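Local coordinates for protein halohydrin dehalogenase (Rhizobium radiobacter, PDB 4IY1) that probably catalyses the reversible conversion of vicinal halohydrins into epoxides with release of halide, and also epoxide ring opening by nucleophiles such as cyanide, at residues T3-N8 with G71-L76; R121-H126 with G164-P169. The protein carries 37 engineered substitutions. One frame throughout, in Å; residues are numbered along the deposited sequence.

Both interactions lie near the strand starts of the parallel sheet of this Rossmann-type fold, on the same side of the chain's centre. Interaction 1 pairs strand 3-6 with the start of strand 75-79. Interaction 2 joins the turns that lead into strands 126-130 and 170-175. Their centres are about 14 Å apart, and they touch through Asp74. Its carboxylate accepts from the amide of Thr3 in interaction 1 and forms a salt bridge with Arg122 of interaction 2. Asp74 O lies 2.8 Å from His126 N, a probable hydrogen bond. Active sites of this superfamily form at the other ends of the strands, so neither contact is likely to line the halide pocket.

Interaction 1 (T3-N8 with G71-L76); sequences TAIVTN and GHVDIL. Engineered in segment 71-76: His72 (natural residue Gln), Ile75 (natural residue Val).
Asp74 turns its carboxylate carbon beside its own backbone N (chi1 -65°), which brings OD1 to the amide of Thr3. Ile5 also has CG1 beside its backbone N (chi1 -52°), and CD1 extends from there onto Val73. The Asp74 bond is made by the anti lone pair of OD1, 2.9 Å from Thr3 N. The other oxygen, OD2, is paired with Arg122 of helix 94-122 in a salt bridge, modelled unusually short. The chain returns the bond: Asp74 N donates to Thr3 O over 2.8 Å, slightly tilted from the carbonyl plane. Ile75 N reaches the same oxygen in that plane at 3.0 Å. Thr3 O therefore accepts two amide donors. Ile5 N then bonds Ile75 O at 2.9 Å, close to straight at 159°.

This is the parallel pairing of the first and fourth strands in chain order, neighbours at the centre of a Rossmann-type sheet. Helix 59-70 precedes strand 75-79, and Gly71 leaves it with positive phi.

Ala4 and Ile75, an engineered residue, share one face of the sheet, with their CB atoms 3.7 Å apart. On the face that carries Ile5 and Leu76, the Ile5 side chain crosses that of Val73 at about a right angle. Its CD1 meets both methyls of Val73, the nearer being CG2 at 3.6 Å. Leu62 and Ile63 of helix 59-70 also pack on Ile5, while Val115 of helix 94-122 packs on Val73.

At the start of the strand, Thr3 CB sits 3.3 Å from His72 O. A water donates to that carbonyl and to Asp74 OD1, and makes a weak bond with Thr3 OG1.

Interaction 2 (R121-H126 with G164-P169); sequences RRKSGH and GEHNIP. Engineered in segment 121-126: Arg121 (natural residue Lys). Engineered in segment 164-169: His166 (natural residue Tyr).
The ring of His166, an engineered residue, meets Lys123 at its edge. Lys123 NZ lies almost in the ring plane and donates to His166 ND1 at 3.0 Å. CB of Glu165 sits over one ring face, offset toward the rim. The His126 ring is met over a face instead: Pro169 CD makes a CH-pi contact, 4.1 Å from the ring centroid. The NE2 atom of His126 is hydrogen-bonded to OD1 of Asp230. The third flat group is the amide of Asn167. Lys123 O lies in its plane, 3.1 Å from Asn167 ND2, and the N-H points straight at it (174°). Seen from the carbonyl, though, the donor stands above the plane and not on a lone pair.

Lys123 bends at chi2 and chi4, which brings CD alongside the His166 backbone, 3.7 Å from His166 CA, and sets NZ at the ring edge. Both Lys123 and Asn167 are positive-phi residues of Schellman motifs. The contact thus joins the C-terminal ends of helices 94-122 and 143-163, where the chain turns into neighbouring strands. An alanine in place of Asn167 would remove the amide and is likely to leave Lys123 O without this donor. Water 2 adds a bridge, accepting from Gly125 N and donating to Asn167 O at 2.7 Å.

Lys123 NZ also donates to Lys120 O. An ammonium group at ND1 would be expected to disfavour a proton on that nitrogen, which is consistent with a neutral His166 ring.

Interaction 1 (T3-N8 with G71-L76)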
# COMPACT_ATOMS: atom_id res chain seq x y z
N THR B 3 23.42 -10.94 21.45
CA THR B 3 22.38 -11.56 22.29
C THR B 3 21.01 -11.24 21.71
O THR B 3 20.74 -10.08 21.36
CB THR B 3 22.42 -10.97 23.73
OG1 THR B 3 23.71 -11.18 24.32
CG2 THR B 3 21.37 -11.64 24.61
N ALA B 4 20.13 -12.23 21.66
CA ALA B 4 18.81 -12.03 21.07
C ALA B 4 17.78 -12.59 22.03
O ALA B 4 18.12 -13.40 22.89
CB ALA B 4 18.71 -12.76 19.72
N ILE B 5 16.55 -12.06 21.96
CA ILE B 5 15.38 -12.60 22.66
C ILE B 5 14.29 -12.88 21.67
O ILE B 5 13.91 -12.00 20.88
CB ILE B 5 14.75 -11.57 23.61
CG1 ILE B 5 15.79 -10.99 24.54
CG2 ILE B 5 13.59 -12.18 24.38
CD1 ILE B 5 15.30 -9.74 25.22
N VAL B 6 13.70 -14.06 21.79
CA VAL B 6 12.53 -14.42 21.01
C VAL B 6 11.46 -14.77 22.03
O VAL B 6 11.74 -15.44 23.03
CB VAL B 6 12.82 -15.67 20.12
CG1 VAL B 6 11.60 -16.08 19.32
CG2 VAL B 6 14.01 -15.43 19.21
N THR B 7 10.28 -14.18 21.88
CA THR B 7 9.19 -14.40 22.79
C THR B 7 8.32 -15.52 22.27
O THR B 7 8.35 -15.85 21.06
CB THR B 7 8.32 -13.11 22.95
OG1 THR B 7 7.79 -12.71 21.66
CG2 THR B 7 9.16 -11.96 23.54
N ASN B 8 7.48 -16.06 23.14
CA ASN B 8 6.52 -17.09 22.78
C ASN B 8 7.16 -18.20 21.95
O ASN B 8 6.64 -18.62 20.92
CB ASN B 8 5.32 -16.46 22.06
CG ASN B 8 4.50 -15.55 22.97
OD1 ASN B 8 4.27 -15.86 24.15
ND2 ASN B 8 4.09 -14.41 22.45
N GLY B 71 24.29 -10.15 28.95
CA GLY B 71 25.03 -8.99 28.45
C GLY B 71 24.21 -7.74 28.16
O GLY B 71 24.40 -6.71 28.82
N HIS B 72 23.35 -7.80 27.16
CA HIS B 72 22.81 -6.60 26.50
C HIS B 72 22.14 -7.07 25.27
O HIS B 72 22.74 -7.78 24.47
CB HIS B 72 23.93 -5.64 26.08
CG HIS B 72 24.03 -4.40 26.94
ND1 HIS B 72 25.18 -3.71 27.10
CD2 HIS B 72 23.08 -3.77 27.75
CE1 HIS B 72 24.97 -2.67 27.93
NE2 HIS B 72 23.68 -2.71 28.33
N VAL B 73 20.92 -6.60 25.05
CA VAL B 73 20.09 -7.15 23.99
C VAL B 73 20.41 -6.50 22.64
O VAL B 73 20.38 -5.28 22.51
CB VAL B 73 18.59 -7.01 24.33
CG1 VAL B 73 17.72 -7.56 23.21
CG2 VAL B 73 18.28 -7.70 25.65
N ASP B 74 20.85 -7.31 21.69
CA ASP B 74 21.16 -6.79 20.37
C ASP B 74 19.95 -6.99 19.47
O ASP B 74 19.74 -6.25 18.52
CB ASP B 74 22.38 -7.48 19.78
CG ASP B 74 23.66 -7.20 20.58
OD1 ASP B 74 24.09 -8.09 21.34
OD2 ASP B 74 24.25 -6.12 20.41
N ILE B 75 19.20 -8.05 19.72
CA ILE B 75 18.07 -8.39 18.87
C ILE B 75 16.83 -8.71 19.66
O ILE B 75 16.85 -9.58 20.55
CB ILE B 75 18.41 -9.56 17.92
CG1 ILE B 75 19.59 -9.21 17.01
CG2 ILE B 75 17.22 -9.89 17.05
CD1 ILE B 75 20.57 -10.35 16.85
N LEU B 76 15.73 -8.02 19.34
CA LEU B 76 14.44 -8.36 19.88
C LEU B 76 13.60 -8.96 18.76
O LEU B 76 13.37 -8.32 17.73
CB LEU B 76 13.74 -7.10 20.39
CG LEU B 76 12.25 -7.19 20.75
CD1 LEU B 76 12.02 -8.22 21.87
CD2 LEU B 76 11.71 -5.79 21.16
O HOH W 1 25.35 -8.33 23.94

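Interaction 2 (R121-H126 with G164-P169)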
# COMPACT_ATOMS: atom_id res chain seq x y z
N ARG B 121 21.67 4.12 23.31
CA ARG B 121 22.99 4.36 23.92
C ARG B 121 24.13 3.67 23.15
O ARG B 121 25.12 4.31 22.80
CB ARG B 121 22.98 3.91 25.40
CG ARG B 121 22.11 4.78 26.31
CD ARG B 121 22.42 4.55 27.78
NE ARG B 121 21.87 3.30 28.27
CZ ARG B 121 20.66 3.16 28.80
NH1 ARG B 121 19.88 4.22 28.97
NH2 ARG B 121 20.22 1.97 29.16
N ARG B 122 23.95 2.39 22.83
CA ARG B 122 24.96 1.67 22.05
C ARG B 122 24.93 1.96 20.55
O ARG B 122 25.82 1.52 19.82
CB ARG B 122 24.86 0.16 22.31
CG ARG B 122 25.06 -0.22 23.78
CD ARG B 122 24.33 -1.52 24.14
NE ARG B 122 24.93 -2.67 23.48
CZ ARG B 122 24.30 -3.48 22.62
NH1 ARG B 122 23.00 -3.30 22.35
NH2 ARG B 122 24.98 -4.45 22.02
N LYS B 123 23.97 2.75 20.09
CA LYS B 123 23.77 2.93 18.67
C LYS B 123 23.87 1.57 17.94
O LYS B 123 24.56 1.45 16.94
CB LYS B 123 24.77 3.92 18.08
CG LYS B 123 24.74 5.30 18.73
CD LYS B 123 23.71 6.18 18.02
CE LYS B 123 23.42 7.46 18.79
NZ LYS B 123 22.47 7.23 19.92
N SER B 124 23.25 0.53 18.49
CA SER B 124 23.10 -0.70 17.74
C SER B 124 22.01 -1.61 18.32
O SER B 124 21.78 -1.63 19.53
CB SER B 124 24.44 -1.44 17.62
OG SER B 124 24.61 -2.38 18.66
N GLY B 125 21.36 -2.36 17.45
CA GLY B 125 20.27 -3.24 17.85
C GLY B 125 19.41 -3.46 16.62
O GLY B 125 19.58 -2.76 15.61
N HIS B 126 18.59 -4.50 16.66
CA HIS B 126 17.61 -4.74 15.61
C HIS B 126 16.35 -5.17 16.30
O HIS B 126 16.40 -5.92 17.28
CB HIS B 126 18.08 -5.87 14.70
CG HIS B 126 19.26 -5.51 13.85
ND1 HIS B 126 20.52 -5.62 14.29
CD2 HIS B 126 19.35 -5.16 12.50
CE1 HIS B 126 21.38 -5.21 13.33
NE2 HIS B 126 20.68 -4.96 12.22
N GLY B 164 16.17 5.09 13.36
CA GLY B 164 17.18 5.09 12.33
C GLY B 164 18.36 5.97 12.71
O GLY B 164 19.51 5.61 12.49
N GLU B 165 18.06 7.11 13.33
CA GLU B 165 19.06 8.11 13.71
C GLU B 165 20.05 7.45 14.65
O GLU B 165 21.21 7.85 14.74
CB GLU B 165 18.35 9.24 14.46
CG GLU B 165 19.14 10.50 14.69
CD GLU B 165 18.43 11.43 15.66
OE1 GLU B 165 19.12 11.98 16.55
OE2 GLU B 165 17.19 11.57 15.55
N HIS B 166 19.58 6.47 15.40
CA HIS B 166 20.41 5.79 16.37
C HIS B 166 20.92 4.48 15.85
O HIS B 166 21.31 3.60 16.60
CB HIS B 166 19.67 5.61 17.69
CG HIS B 166 19.05 6.89 18.21
ND1 HIS B 166 19.76 7.81 18.90
CD2 HIS B 166 17.78 7.44 18.02
CE1 HIS B 166 18.99 8.90 19.12
NE2 HIS B 166 17.77 8.66 18.61
N ASN B 167 20.90 4.35 14.54
CA ASN B 167 21.39 3.14 13.88
C ASN B 167 20.72 1.81 14.31
O ASN B 167 21.37 0.77 14.41
CB ASN B 167 22.90 3.03 14.05
CG ASN B 167 23.50 1.92 13.21
OD1 ASN B 167 23.28 1.85 12.00
ND2 ASN B 167 24.25 1.02 13.85
N ILE B 168 19.40 1.84 14.50
CA ILE B 168 18.65 0.65 14.90
C ILE B 168 17.55 0.38 13.88
O ILE B 168 16.51 1.04 13.93
CB ILE B 168 17.97 0.90 16.25
CG1 ILE B 168 19.01 1.05 17.36
CG2 ILE B 168 17.01 -0.22 16.63
CD1 ILE B 168 18.46 1.73 18.58
N PRO B 169 17.73 -0.66 13.03
CA PRO B 169 16.70 -0.99 12.03
C PRO B 169 15.49 -1.63 12.69
O PRO B 169 15.64 -2.32 13.69
CB PRO B 169 17.40 -2.01 11.13
CG PRO B 169 18.87 -1.70 11.30
CD PRO B 169 18.97 -1.41 12.78
O HOH W 2 22.22 -1.82 14.44